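PDB 2WLQ: putative laminarinase from Phanerochaete chrysosporium, which probably hydrolyses beta-glucans such as laminarin as a family 16 glycosyl hydrolase, and here, as a nucleophile-disabled mutant, holds a laminarin-type oligosaccharide. Local coordinates for residues 101-106 / 246-251; 25-30 / 250-255; 114-119 / 240-245; 131-136 / 160-165. The protein carries 1 engineered substitution. All blocks are in the same frame, centred on the assembly; numbering follows the deposited sequence. Where two conformers were deposited one is given.

Contact 1. Residues 101-106 / 246-251. With BGC (beta-D-glucopyranose), chain C; BGC (beta-D-glucopyranose), chain B.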
# COMPACT_ATOMS: atom_id res chain seq x y z
N ALA A 101 -3.86 -0.42 1.21
CA ALA A 101 -2.73 -0.21 0.31
C ALA A 101 -1.81 0.87 0.85
O ALA A 101 -2.24 1.82 1.52
CB ALA A 101 -3.25 0.21 -1.05
N ALA A 102 -0.52 0.69 0.53
CA ALA A 102 0.51 1.72 0.72
C ALA A 102 1.14 1.83 -0.65
O ALA A 102 1.60 0.84 -1.20
CB ALA A 102 1.53 1.28 1.75
N TRP A 103 1.12 3.03 -1.21
CA TRP A 103 1.45 3.19 -2.62
C TRP A 103 1.85 4.61 -2.95
O TRP A 103 1.87 5.46 -2.08
CB TRP A 103 0.27 2.72 -3.46
CG TRP A 103 -1.06 3.40 -3.19
CD1 TRP A 103 -1.78 3.39 -2.02
CD2 TRP A 103 -1.83 4.15 -4.13
NE1 TRP A 103 -2.97 4.06 -2.19
CE2 TRP A 103 -3.02 4.56 -3.47
CE3 TRP A 103 -1.64 4.51 -5.48
CZ2 TRP A 103 -4.03 5.29 -4.12
CZ3 TRP A 103 -2.66 5.24 -6.12
CH2 TRP A 103 -3.82 5.63 -5.44
N GLU A 104 2.24 4.84 -4.21
CA GLU A 104 2.62 6.17 -4.66
C GLU A 104 1.94 6.45 -5.98
O GLU A 104 1.81 5.54 -6.81
CB GLU A 104 4.14 6.27 -4.85
CG GLU A 104 4.91 6.16 -3.57
CD GLU A 104 6.37 6.54 -3.72
OE1 GLU A 104 6.83 6.78 -4.87
OE2 GLU A 104 7.11 6.54 -2.68
N THR A 105 1.55 7.71 -6.18
CA THR A 105 0.94 8.12 -7.47
C THR A 105 0.89 9.62 -7.61
O THR A 105 1.17 10.33 -6.66
CB THR A 105 -0.49 7.57 -7.58
OG1 THR A 105 -0.94 7.69 -8.94
CG2 THR A 105 -1.46 8.30 -6.67
N ASP A 106 0.56 10.10 -8.82
CA ASP A 106 0.16 11.50 -9.02
C ASP A 106 -1.30 11.41 -9.41
O ASP A 106 -1.63 11.02 -10.55
CB ASP A 106 1.01 12.16 -10.13
CG ASP A 106 0.58 13.60 -10.45
OD1 ASP A 106 -0.42 14.09 -9.89
OD2 ASP A 106 1.28 14.26 -11.28
N ASN A 246 3.11 11.44 -4.81
CA ASN A 246 2.84 11.43 -3.38
C ASN A 246 2.78 10.00 -2.86
O ASN A 246 2.48 9.08 -3.62
CB ASN A 246 1.47 12.03 -3.08
CG ASN A 246 1.26 13.39 -3.73
OD1 ASN A 246 0.94 13.48 -4.92
ND2 ASN A 246 1.42 14.46 -2.94
N ILE A 247 3.03 9.84 -1.56
CA ILE A 247 2.80 8.57 -0.86
C ILE A 247 1.39 8.58 -0.33
O ILE A 247 0.95 9.54 0.31
CB ILE A 247 3.82 8.41 0.27
CG1 ILE A 247 5.23 8.22 -0.33
CG2 ILE A 247 3.45 7.24 1.16
CD1 ILE A 247 6.41 8.40 0.71
N ILE A 248 0.68 7.47 -0.55
CA ILE A 248 -0.69 7.31 -0.06
C ILE A 248 -0.81 6.02 0.75
O ILE A 248 -0.23 5.00 0.39
CB ILE A 248 -1.68 7.30 -1.23
CG1 ILE A 248 -1.54 8.64 -1.99
CG2 ILE A 248 -3.13 7.11 -0.70
CD1 ILE A 248 -2.54 8.86 -3.11
N ILE A 249 -1.49 6.11 1.89
CA ILE A 249 -1.79 4.94 2.71
C ILE A 249 -3.29 4.97 2.99
O ILE A 249 -3.84 5.99 3.43
CB ILE A 249 -1.01 4.94 4.04
CG1 ILE A 249 0.51 5.06 3.75
CG2 ILE A 249 -1.35 3.66 4.84
CD1 ILE A 249 1.35 5.45 4.98
N ASN A 250 -3.99 3.90 2.65
CA ASN A 250 -5.45 3.92 2.75
C ASN A 250 -6.03 2.56 3.10
O ASN A 250 -5.35 1.52 3.08
CB ASN A 250 -6.07 4.41 1.43
CG ASN A 250 -5.91 3.41 0.32
OD1 ASN A 250 -4.84 3.34 -0.30
ND2 ASN A 250 -6.94 2.60 0.06
N LEU A 251 -7.33 2.57 3.37
CA LEU A 251 -8.07 1.34 3.54
C LEU A 251 -9.45 1.54 2.95
O LEU A 251 -10.20 2.39 3.44
CB LEU A 251 -8.22 0.98 5.02
CG LEU A 251 -9.21 -0.17 5.35
CD1 LEU A 251 -8.86 -1.50 4.72
CD2 LEU A 251 -9.33 -0.27 6.86
C2 BGC C . -4.66 1.74 -8.20
C3 BGC C . -5.42 2.81 -7.43
C4 BGC C . -5.74 2.20 -6.07
C5 BGC C . -4.41 1.92 -5.37
C6 BGC C . -4.53 1.38 -3.94
C1 BGC C . -3.39 1.37 -7.44
O1 BGC C . -2.84 0.23 -8.03
O2 BGC C . -4.22 2.22 -9.45
O3 BGC C . -6.66 3.12 -8.02
O4 BGC C . -6.48 3.10 -5.28
O5 BGC C . -3.72 0.96 -6.13
O6 BGC C . -5.29 0.17 -3.88
C2 BGC B . -7.93 4.35 -9.59
C3 BGC B . -7.98 5.61 -10.48
C4 BGC B . -7.50 6.86 -9.74
C5 BGC B . -6.13 6.58 -9.11
C6 BGC B . -5.59 7.71 -8.24
C1 BGC B . -6.57 4.23 -8.93
O2 BGC B . -8.20 3.17 -10.33
O3 BGC B . -9.33 5.89 -10.78
O4 BGC B . -7.35 7.88 -10.72
O5 BGC B . -6.26 5.44 -8.26
O6 BGC B . -6.47 8.02 -7.17

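Contact 2. Residues 25-30 / 250-255. With BGC (beta-D-glucopyranose), chain B; BGC (beta-D-glucopyranose), chain D.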
# COMPACT_ATOMS: atom_id res chain seq x y z
N ASP A 25 -14.48 7.41 -3.22
CA ASP A 25 -13.42 6.42 -3.49
C ASP A 25 -13.26 6.22 -4.99
O ASP A 25 -14.18 5.77 -5.63
CB ASP A 25 -13.76 5.08 -2.84
CG ASP A 25 -12.66 4.05 -3.04
OD1 ASP A 25 -11.52 4.48 -3.32
OD2 ASP A 25 -12.93 2.85 -2.92
N PRO A 26 -12.07 6.51 -5.54
CA PRO A 26 -11.89 6.30 -6.98
C PRO A 26 -12.09 4.84 -7.38
O PRO A 26 -12.37 4.57 -8.56
CB PRO A 26 -10.44 6.76 -7.22
CG PRO A 26 -10.11 7.66 -6.11
CD PRO A 26 -10.87 7.09 -4.92
N THR A 27 -11.93 3.89 -6.45
CA THR A 27 -12.13 2.47 -6.72
C THR A 27 -13.52 1.98 -6.32
O THR A 27 -13.78 0.78 -6.29
CB THR A 27 -11.01 1.59 -6.09
OG1 THR A 27 -10.85 1.92 -4.70
CG2 THR A 27 -9.67 1.83 -6.79
N HIS A 28 -14.42 2.92 -6.01
CA HIS A 28 -15.85 2.61 -5.87
C HIS A 28 -16.20 1.65 -4.74
O HIS A 28 -17.17 0.84 -4.78
CB HIS A 28 -16.44 2.11 -7.21
CG HIS A 28 -16.13 3.03 -8.34
ND1 HIS A 28 -15.26 2.70 -9.36
CD2 HIS A 28 -16.51 4.31 -8.58
CE1 HIS A 28 -15.15 3.72 -10.19
NE2 HIS A 28 -15.91 4.71 -9.74
N GLY A 29 -15.43 1.76 -3.67
CA GLY A 29 -15.63 0.85 -2.54
C GLY A 29 -16.75 1.25 -1.59
O GLY A 29 -17.32 2.36 -1.71
N ARG A 30 -17.06 0.35 -0.67
CA ARG A 30 -18.11 0.59 0.32
C ARG A 30 -17.48 1.30 1.51
O ARG A 30 -17.42 0.77 2.61
CB ARG A 30 -18.78 -0.72 0.68
CG ARG A 30 -19.95 -0.63 1.67
CD ARG A 30 -21.06 0.23 1.07
NE ARG A 30 -22.16 0.32 2.02
CZ ARG A 30 -23.04 1.32 2.07
NH1 ARG A 30 -22.94 2.37 1.27
NH2 ARG A 30 -23.99 1.26 3.01
N ASN A 250 -3.99 3.90 2.65
CA ASN A 250 -5.45 3.92 2.75
C ASN A 250 -6.03 2.56 3.10
O ASN A 250 -5.35 1.52 3.08
CB ASN A 250 -6.07 4.41 1.43
CG ASN A 250 -5.91 3.41 0.32
OD1 ASN A 250 -4.84 3.34 -0.30
ND2 ASN A 250 -6.94 2.60 0.06
N LEU A 251 -7.33 2.57 3.37
CA LEU A 251 -8.07 1.34 3.54
C LEU A 251 -9.45 1.54 2.95
O LEU A 251 -10.20 2.39 3.44
CB LEU A 251 -8.22 0.98 5.02
CG LEU A 251 -9.21 -0.17 5.35
CD1 LEU A 251 -8.86 -1.50 4.72
CD2 LEU A 251 -9.33 -0.27 6.86
N THR A 252 -9.76 0.79 1.89
CA THR A 252 -11.10 0.76 1.34
C THR A 252 -11.70 -0.61 1.57
O THR A 252 -11.07 -1.51 2.16
CB THR A 252 -11.18 1.29 -0.14
OG1 THR A 252 -12.55 1.54 -0.46
CG2 THR A 252 -10.56 0.31 -1.14
N PHE A 253 -12.96 -0.76 1.16
CA PHE A 253 -13.70 -2.00 1.29
C PHE A 253 -14.42 -2.32 -0.01
O PHE A 253 -14.92 -1.42 -0.69
CB PHE A 253 -14.80 -1.85 2.35
CG PHE A 253 -14.28 -1.60 3.71
CD1 PHE A 253 -14.12 -0.28 4.18
CD2 PHE A 253 -13.95 -2.68 4.53
CE1 PHE A 253 -13.61 -0.05 5.46
CE2 PHE A 253 -13.47 -2.46 5.81
CZ PHE A 253 -13.29 -1.15 6.26
N CYS A 254 -14.47 -3.60 -0.34
CA CYS A 254 -15.20 -4.04 -1.55
C CYS A 254 -14.69 -3.26 -2.77
O CYS A 254 -13.48 -3.18 -2.99
CB CYS A 254 -16.71 -3.87 -1.35
SG CYS A 254 -17.34 -4.66 0.16
N GLY A 255 -15.57 -2.70 -3.60
CA GLY A 255 -15.10 -1.92 -4.74
C GLY A 255 -14.62 -2.75 -5.92
O GLY A 255 -14.83 -3.95 -5.97
C2 BGC B . -7.93 4.35 -9.59
C3 BGC B . -7.98 5.61 -10.48
C4 BGC B . -7.50 6.86 -9.74
C5 BGC B . -6.13 6.58 -9.11
C6 BGC B . -5.59 7.71 -8.24
C1 BGC B . -6.57 4.23 -8.93
O2 BGC B . -8.20 3.17 -10.33
O3 BGC B . -9.33 5.89 -10.78
O4 BGC B . -7.35 7.88 -10.72
O5 BGC B . -6.26 5.44 -8.26
O6 BGC B . -6.47 8.02 -7.17
C2 BGC D . -10.90 4.57 -11.93
C3 BGC D . -11.50 4.18 -13.27
C4 BGC D . -11.37 5.29 -14.33
C5 BGC D . -10.02 6.00 -14.29
C6 BGC D . -9.97 7.21 -15.23
C1 BGC D . -9.62 5.38 -12.07
O2 BGC D . -10.63 3.38 -11.22
O3 BGC D . -12.86 3.87 -12.96
O4 BGC D . -11.56 4.71 -15.60
O5 BGC D . -9.76 6.44 -12.98
O6 BGC D . -10.24 8.40 -14.52
O HOH W 1 -18.55 -1.70 -3.30

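Contact 3. Residues 114-119 / 240-245. Engineered in segment 114-119: Ser-115 (natural residue Glu). With BGC (beta-D-glucopyranose), chain C.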
# COMPACT_ATOMS: atom_id res chain seq x y z
N GLY A 114 1.98 7.53 -13.43
CA GLY A 114 2.33 6.25 -12.82
C GLY A 114 1.64 6.03 -11.48
O GLY A 114 1.21 6.97 -10.79
N SER A 115 1.51 4.77 -11.11
CA SER A 115 1.33 4.41 -9.70
C SER A 115 2.13 3.15 -9.42
O SER A 115 2.27 2.29 -10.30
CB SER A 115 -0.14 4.24 -9.32
OG SER A 115 -0.74 3.20 -10.03
N VAL A 116 2.69 3.08 -8.21
CA VAL A 116 3.42 1.91 -7.72
C VAL A 116 2.80 1.51 -6.39
O VAL A 116 2.74 2.32 -5.45
CB VAL A 116 4.93 2.18 -7.55
CG1 VAL A 116 5.19 3.45 -6.87
CG2 VAL A 116 5.61 1.05 -6.83
N ASP A 117 2.30 0.27 -6.35
CA ASP A 117 1.73 -0.33 -5.14
C ASP A 117 2.85 -1.09 -4.41
O ASP A 117 3.46 -1.99 -4.99
CB ASP A 117 0.59 -1.28 -5.52
CG ASP A 117 -0.66 -0.55 -5.98
OD1 ASP A 117 -1.38 0.03 -5.12
OD2 ASP A 117 -0.96 -0.59 -7.19
N ILE A 118 3.13 -0.71 -3.17
CA ILE A 118 4.18 -1.32 -2.37
C ILE A 118 3.56 -2.43 -1.48
O ILE A 118 4.07 -3.54 -1.41
CB ILE A 118 4.87 -0.26 -1.51
CG1 ILE A 118 5.47 0.79 -2.46
CG2 ILE A 118 5.92 -0.89 -0.59
CD1 ILE A 118 5.77 2.09 -1.79
N ILE A 119 2.46 -2.09 -0.80
CA ILE A 119 1.67 -3.06 -0.06
C ILE A 119 0.26 -3.02 -0.64
O ILE A 119 -0.34 -1.93 -0.72
CB ILE A 119 1.60 -2.70 1.45
CG1 ILE A 119 3.00 -2.48 1.99
CG2 ILE A 119 0.82 -3.80 2.23
CD1 ILE A 119 3.03 -2.03 3.47
N SER A 240 9.94 8.01 -17.81
CA SER A 240 8.98 8.70 -18.68
C SER A 240 7.53 8.32 -18.37
O SER A 240 6.59 8.95 -18.89
CB SER A 240 9.33 8.54 -20.16
OG SER A 240 8.82 7.32 -20.66
N HIS A 241 7.33 7.31 -17.52
CA HIS A 241 5.99 6.87 -17.14
C HIS A 241 5.63 7.27 -15.73
O HIS A 241 4.49 7.04 -15.30
CB HIS A 241 5.84 5.35 -17.31
CG HIS A 241 5.86 4.92 -18.75
ND1 HIS A 241 4.72 4.69 -19.49
CD2 HIS A 241 6.90 4.74 -19.59
CE1 HIS A 241 5.07 4.35 -20.72
NE2 HIS A 241 6.38 4.37 -20.81
N PHE A 242 6.59 7.84 -15.01
CA PHE A 242 6.36 8.23 -13.60
C PHE A 242 6.75 9.65 -13.46
O PHE A 242 7.81 10.06 -13.94
CB PHE A 242 7.19 7.38 -12.61
CG PHE A 242 6.59 6.05 -12.36
CD1 PHE A 242 6.79 5.01 -13.29
CD2 PHE A 242 5.74 5.86 -11.27
CE1 PHE A 242 6.15 3.77 -13.09
CE2 PHE A 242 5.12 4.64 -11.06
CZ PHE A 242 5.33 3.60 -11.97
N ASP A 243 5.91 10.43 -12.80
CA ASP A 243 6.44 11.74 -12.47
C ASP A 243 6.54 11.88 -10.97
O ASP A 243 6.78 10.88 -10.29
CB ASP A 243 5.75 12.85 -13.22
CG ASP A 243 4.29 12.76 -13.11
OD1 ASP A 243 3.84 12.40 -12.00
OD2 ASP A 243 3.63 13.03 -14.14
N ALA A 244 6.49 13.09 -10.43
CA ALA A 244 6.66 13.28 -9.00
C ALA A 244 5.40 12.75 -8.34
O ALA A 244 4.30 13.13 -8.69
CB ALA A 244 6.87 14.77 -8.71
N ASN A 245 5.57 11.84 -7.38
CA ASN A 245 4.44 11.12 -6.79
C ASN A 245 4.34 11.40 -5.30
O ASN A 245 5.37 11.58 -4.62
CB ASN A 245 4.65 9.62 -6.98
CG ASN A 245 4.28 9.11 -8.36
OD1 ASN A 245 3.89 9.85 -9.26
ND2 ASN A 245 4.38 7.81 -8.51
C2 BGC C . -4.66 1.74 -8.20
C3 BGC C . -5.42 2.81 -7.43
C4 BGC C . -5.74 2.20 -6.07
C5 BGC C . -4.41 1.92 -5.37
C6 BGC C . -4.53 1.38 -3.94
C1 BGC C . -3.39 1.37 -7.44
O1 BGC C . -2.84 0.23 -8.03
O2 BGC C . -4.22 2.22 -9.45
O3 BGC C . -6.66 3.12 -8.02
O4 BGC C . -6.48 3.10 -5.28
O5 BGC C . -3.72 0.96 -6.13
O6 BGC C . -5.29 0.17 -3.88

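Contact 4. Residues 131-136 / 160-165. With BGC (beta-D-glucopyranose), chain E; BGC (beta-D-glucopyranose), chain F; BGC (beta-D-glucopyranose), chain C.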
# COMPACT_ATOMS: atom_id res chain seq x y z
N THR A 131 2.78 -3.77 -7.62
CA THR A 131 2.23 -3.59 -8.97
C THR A 131 2.45 -2.19 -9.47
O THR A 131 2.30 -1.23 -8.72
CB THR A 131 0.73 -3.86 -8.94
OG1 THR A 131 0.49 -5.09 -8.26
CG2 THR A 131 0.17 -3.95 -10.36
N LEU A 132 2.77 -2.07 -10.76
CA LEU A 132 2.75 -0.75 -11.41
C LEU A 132 1.56 -0.62 -12.32
O LEU A 132 1.12 -1.61 -12.94
CB LEU A 132 3.99 -0.53 -12.27
CG LEU A 132 5.36 -0.86 -11.71
CD1 LEU A 132 6.45 -0.43 -12.71
CD2 LEU A 132 5.56 -0.23 -10.36
N HIS A 133 1.05 0.60 -12.40
CA HIS A 133 0.01 0.97 -13.39
C HIS A 133 0.52 2.18 -14.14
O HIS A 133 0.94 3.17 -13.52
CB HIS A 133 -1.31 1.33 -12.69
CG HIS A 133 -1.97 0.16 -12.02
ND1 HIS A 133 -3.02 -0.54 -12.57
CD2 HIS A 133 -1.70 -0.43 -10.84
CE1 HIS A 133 -3.36 -1.53 -11.75
NE2 HIS A 133 -2.58 -1.48 -10.69
N THR A 134 0.53 2.09 -15.48
CA THR A 134 1.06 3.18 -16.31
C THR A 134 0.15 3.40 -17.50
O THR A 134 -0.83 2.68 -17.70
CB THR A 134 2.46 2.82 -16.87
OG1 THR A 134 2.35 1.72 -17.78
CG2 THR A 134 3.44 2.41 -15.76
N GLY A 135 0.51 4.41 -18.31
CA GLY A 135 -0.03 4.56 -19.68
C GLY A 135 0.64 3.60 -20.65
O GLY A 135 1.30 2.63 -20.25
N ALA A 136 0.49 3.88 -21.95
CA ALA A 136 0.93 2.97 -23.00
C ALA A 136 2.43 2.70 -23.05
O ALA A 136 3.24 3.54 -22.62
CB ALA A 136 0.48 3.51 -24.34
N ASP A 160 -4.47 -3.75 -20.30
CA ASP A 160 -4.26 -4.84 -19.36
C ASP A 160 -5.43 -5.09 -18.41
O ASP A 160 -5.26 -5.78 -17.38
CB ASP A 160 -2.92 -4.71 -18.59
CG ASP A 160 -2.97 -3.67 -17.45
OD1 ASP A 160 -4.02 -3.05 -17.16
OD2 ASP A 160 -1.90 -3.45 -16.84
N GLY A 161 -6.60 -4.54 -18.74
CA GLY A 161 -7.80 -4.76 -17.92
C GLY A 161 -7.64 -4.17 -16.52
O GLY A 161 -8.33 -4.57 -15.57
N ASN A 162 -6.73 -3.20 -16.43
CA ASN A 162 -6.41 -2.51 -15.20
C ASN A 162 -5.72 -3.40 -14.16
O ASN A 162 -5.66 -3.03 -12.99
CB ASN A 162 -7.65 -1.81 -14.61
CG ASN A 162 -7.30 -0.76 -13.57
OD1 ASN A 162 -6.33 0.00 -13.73
ND2 ASN A 162 -8.08 -0.71 -12.49
N THR A 163 -5.18 -4.55 -14.55
CA THR A 163 -4.44 -5.38 -13.60
C THR A 163 -3.10 -4.75 -13.22
O THR A 163 -2.56 -5.04 -12.14
CB THR A 163 -4.10 -6.77 -14.13
OG1 THR A 163 -3.17 -6.65 -15.22
CG2 THR A 163 -5.36 -7.52 -14.56
N GLY A 164 -2.55 -3.93 -14.12
CA GLY A 164 -1.15 -3.48 -13.99
C GLY A 164 -0.15 -4.61 -14.24
O GLY A 164 -0.54 -5.74 -14.55
N CYS A 165 1.14 -4.32 -14.04
CA CYS A 165 2.17 -5.37 -14.05
C CYS A 165 2.58 -5.63 -12.61
O CYS A 165 3.08 -4.71 -11.93
CB CYS A 165 3.37 -4.96 -14.90
SG CYS A 165 4.09 -3.36 -14.44
C2 BGC E . -6.73 -2.58 -8.71
C3 BGC E . -5.27 -2.25 -8.48
C4 BGC E . -4.40 -3.47 -8.22
C5 BGC E . -4.60 -4.48 -9.33
C6 BGC E . -3.82 -5.75 -9.06
C1 BGC E . -6.83 -3.66 -9.78
O2 BGC E . -7.36 -1.36 -9.06
O3 BGC E . -5.15 -1.35 -7.41
O4 BGC E . -3.02 -3.07 -8.25
O5 BGC E . -6.00 -4.75 -9.43
O6 BGC E . -3.92 -6.57 -10.21
C2 BGC F . -10.02 -4.01 -11.33
C3 BGC F . -8.56 -4.43 -11.17
C4 BGC F . -8.38 -5.95 -11.31
C5 BGC F . -9.10 -6.48 -12.55
C6 BGC F . -9.00 -8.00 -12.61
C1 BGC F . -10.73 -4.73 -12.48
O2 BGC F . -10.13 -2.60 -11.52
O3 BGC F . -8.21 -4.01 -9.87
O4 BGC F . -7.03 -6.34 -11.40
O5 BGC F . -10.46 -6.11 -12.47
O6 BGC F . -9.55 -8.57 -11.43
C2 BGC C . -4.66 1.74 -8.20
C3 BGC C . -5.42 2.81 -7.43
C4 BGC C . -5.74 2.20 -6.07
C5 BGC C . -4.41 1.92 -5.37
C6 BGC C . -4.53 1.38 -3.94
C1 BGC C . -3.39 1.37 -7.44
O1 BGC C . -2.84 0.23 -8.03
O2 BGC C . -4.22 2.22 -9.45
O3 BGC C . -6.66 3.12 -8.02
O4 BGC C . -6.48 3.10 -5.28
O5 BGC C . -3.72 0.96 -6.13
O6 BGC C . -5.29 0.17 -3.88

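Contact 1. Residues 101-106 / 246-251
Strands 101-105 and 246-251 pair as antiparallel neighbours in the middle of the beta sandwich, in the sheet that carries the glucan. Backbone bonds join Ala-101 to Asn-250, Trp-103 to Ile-248 and Thr-105 to Asn-246, each residue both giving and accepting; the straightest runs from Ile-248 N to Trp-103 O, 2.8 Å at 176°. The side chains of these pairs stand on the sugar side, and Trp-103 and Ile-248 bury the most surface among them. The indole CG sits between the backbone N and the carbonyl carbon (chi1 57°), which lays the ring back over the neighbouring strand. Ile-248 is underneath, CB 3.9 Å from the centroid of the five-membered ring of Trp-103 in a CH-pi contact. The other face carries the glucose of chain C, whose C5 lies 3.4 Å above the ring plane and over its centre. At the rim, Trp-103 NE1 donates to Asn-250 OD1 (2.8 Å, 147° at the hydrogen), the amide plane standing steeply to the indole. That bond and Ile-248 below probably set the tilt of the indole. Beside it Ala-101 CB approaches C6 of the same glucose to 3.4 Å. With an alanine in place of Trp-103, the glucose would probably lose its stacking floor, and Asn-250 OD1 the donor that now holds it. On the far face, Glu-104 lies alongside Ile-247, its OE2 hydrogen-bonded to His-83. Strand 115-120 flanks strand 98-105 and strand 69-76 flanks strand 246-253, while strand 288-297 of the second sheet packs against Ile-247 and Ile-249.

Contact 2. Residues 25-30 / 250-255
Thr-252, on strand 250-253, gives its hydroxyl to the carboxylate of Asp-25, OG1 to OD2 at 2.8 Å, coming from above the carboxylate plane. Two more donors reach the same oxygen: Thr-27 OG1 on its syn side at 2.9 Å and Gly-29 N on its anti side at 2.8 Å. Three bonds thus grip one buried oxygen, and OD1 takes a weak one from Thr-27 N. With CG anti to the backbone N (chi1 -177°), Asp-25 reaches across the type I turn that it opens and His-28 closes. Beyond the carboxylate, Arg-30 N bonds to Phe-253 O at 2.8 Å. Gly-29 CA sits 3.6 Å from Gly-255 CA; a beta carbon on Gly-29 would run into Thr-252 OG1 and Phe-253 O, and one on Gly-255 into Thr-27 O. A water bridges His-28 O and Gly-255 N. The tip of the turn reaches the glucan: Pro-26 O receives a weak bond from O2 of the chain D glucose, and His-28, tied through ND1 to Asp-256, turns its ring edge to O3 of that sugar. Strand 31-33 follows directly and packs on Asp-25 and Thr-252. Helix 273-279 covers Arg-30 and Phe-253, and the Cys-254 to Cys-273 disulfide ties its start to this strand end.

Contact 3. Residues 114-119 / 240-245
Gly-114 and Phe-242 bury the most surface here, and the contact is essentially the glycine backbone laid over the phenyl ring. Gly-114 CA stands 4.0 Å from the Phe-242 ring centroid, 23° off the normal and displaced toward the rim, a CH-pi contact. The ring gets there with CG beside the backbone N and opposite the carbonyl carbon (chi1 -79°), which swings its CD2 and CE2 side toward the strand. The fit depends on a bare alpha carbon: a beta carbon on Gly-114 would fall about 2.4 Å from Phe-242 CD2, and the positive phi of 81° also suits glycine. Further along, Phe-242 CE2 comes within 3.6 Å of Ser-115 N, and the ring edge faces Val-116 N. Val-116 CB adds an apolar touch at 4.3 Å from Phe-242 CE2. Packing rather than polar bonding therefore joins the two segments.

What is packed is the start of strand 115-120, which probably carries the catalytic acids, as in other family 16 enzymes. Ser-115 is an engineered substitution of the natural Glu, probably the missing nucleophile. Ser-115 OG is 3.7 Å from O2 of the chain C glucose and has a weak hydrogen bond with Trp-110 NE1. With the natural Glu in place of Ser-115, residues 115-120 match the Glu-X-Asp-X-X-Glu pattern of bulged family 16 enzymes, Ile-118 and Ile-119 both facing Ala-102 in a classic beta bulge, and Glu-120 hydrogen-bonds the glucan. Strands 98-105 and 129-133 flank this strand, Thr-105 OG1 bonding to Gly-114 O, while Arg-191 of strand 185-191 touches Phe-242 and binds Asp-243 O.

Contact 4. Residues 131-136 / 160-165
His-133 CG lies opposite its own carbonyl carbon (chi1 -67°), which swings the imidazole over the 160-165 loop, and there its CE1 edge meets Asn-162 O at 3.0 Å. Gly-164 supports the ring from one face, its CA 3.9 Å from the His-133 centroid in a CH-pi contact; a side chain there would collide with the imidazole. Over the opposite face lies O2 of the chain C glucose. Held in this way, His-133 NE2 donates to O4 of the chain E glucose, 2.9 Å and nearly straight at 168°. The loop adds its own bonds: Asn-162, its CG anti to the backbone N (chi1 -163°), gives ND2 to O2 of the chain F glucose at 3.0 Å, and Thr-163 O accepts from O6 of the chain E glucose at 2.8 Å. Replacing His-133 with a leucine would probably leave that O4 without its donor and the glycine face of the loop without its flat partner. Behind the sugars, Leu-132 and Cys-165 form an antiparallel hydrogen-bonded pair, each N bonding to the other's O, with Leu-132 CB 3.6 Å from Cys-165 SG. The type I' turn from Asp-160 to Thr-163 leads into this pair, and the disulfide from Cys-165 to Cys-155 ties down its end. Strand 129-133 runs between strand 115-120 and strand 165-168, and Phe-231 of strand 229-232 packs on Leu-132 and Cys-165.

All four contacts serve one curved sheet. Contacts 1, 3 and 4 are buried, contact 1 near the centre of the chain and contact 4 farthest from it; contact 2 is partly exposed. Contacts 1 and 2 share strand 246-253. Contacts 1, 3 and 4 follow neighbouring strands 98-105, 115-120 and 129-133, with Glu-104 N close to Val-116 O and Asp-117 N close to Thr-131 O, probable hydrogen bonds in both cases. The chemistry changes with place: contact 1 is a full strand ladder under a stacked sugar, contact 3 is packing against one ring, and contacts 2 and 4 let separate loops meet different glucoses through backbone and polar groups.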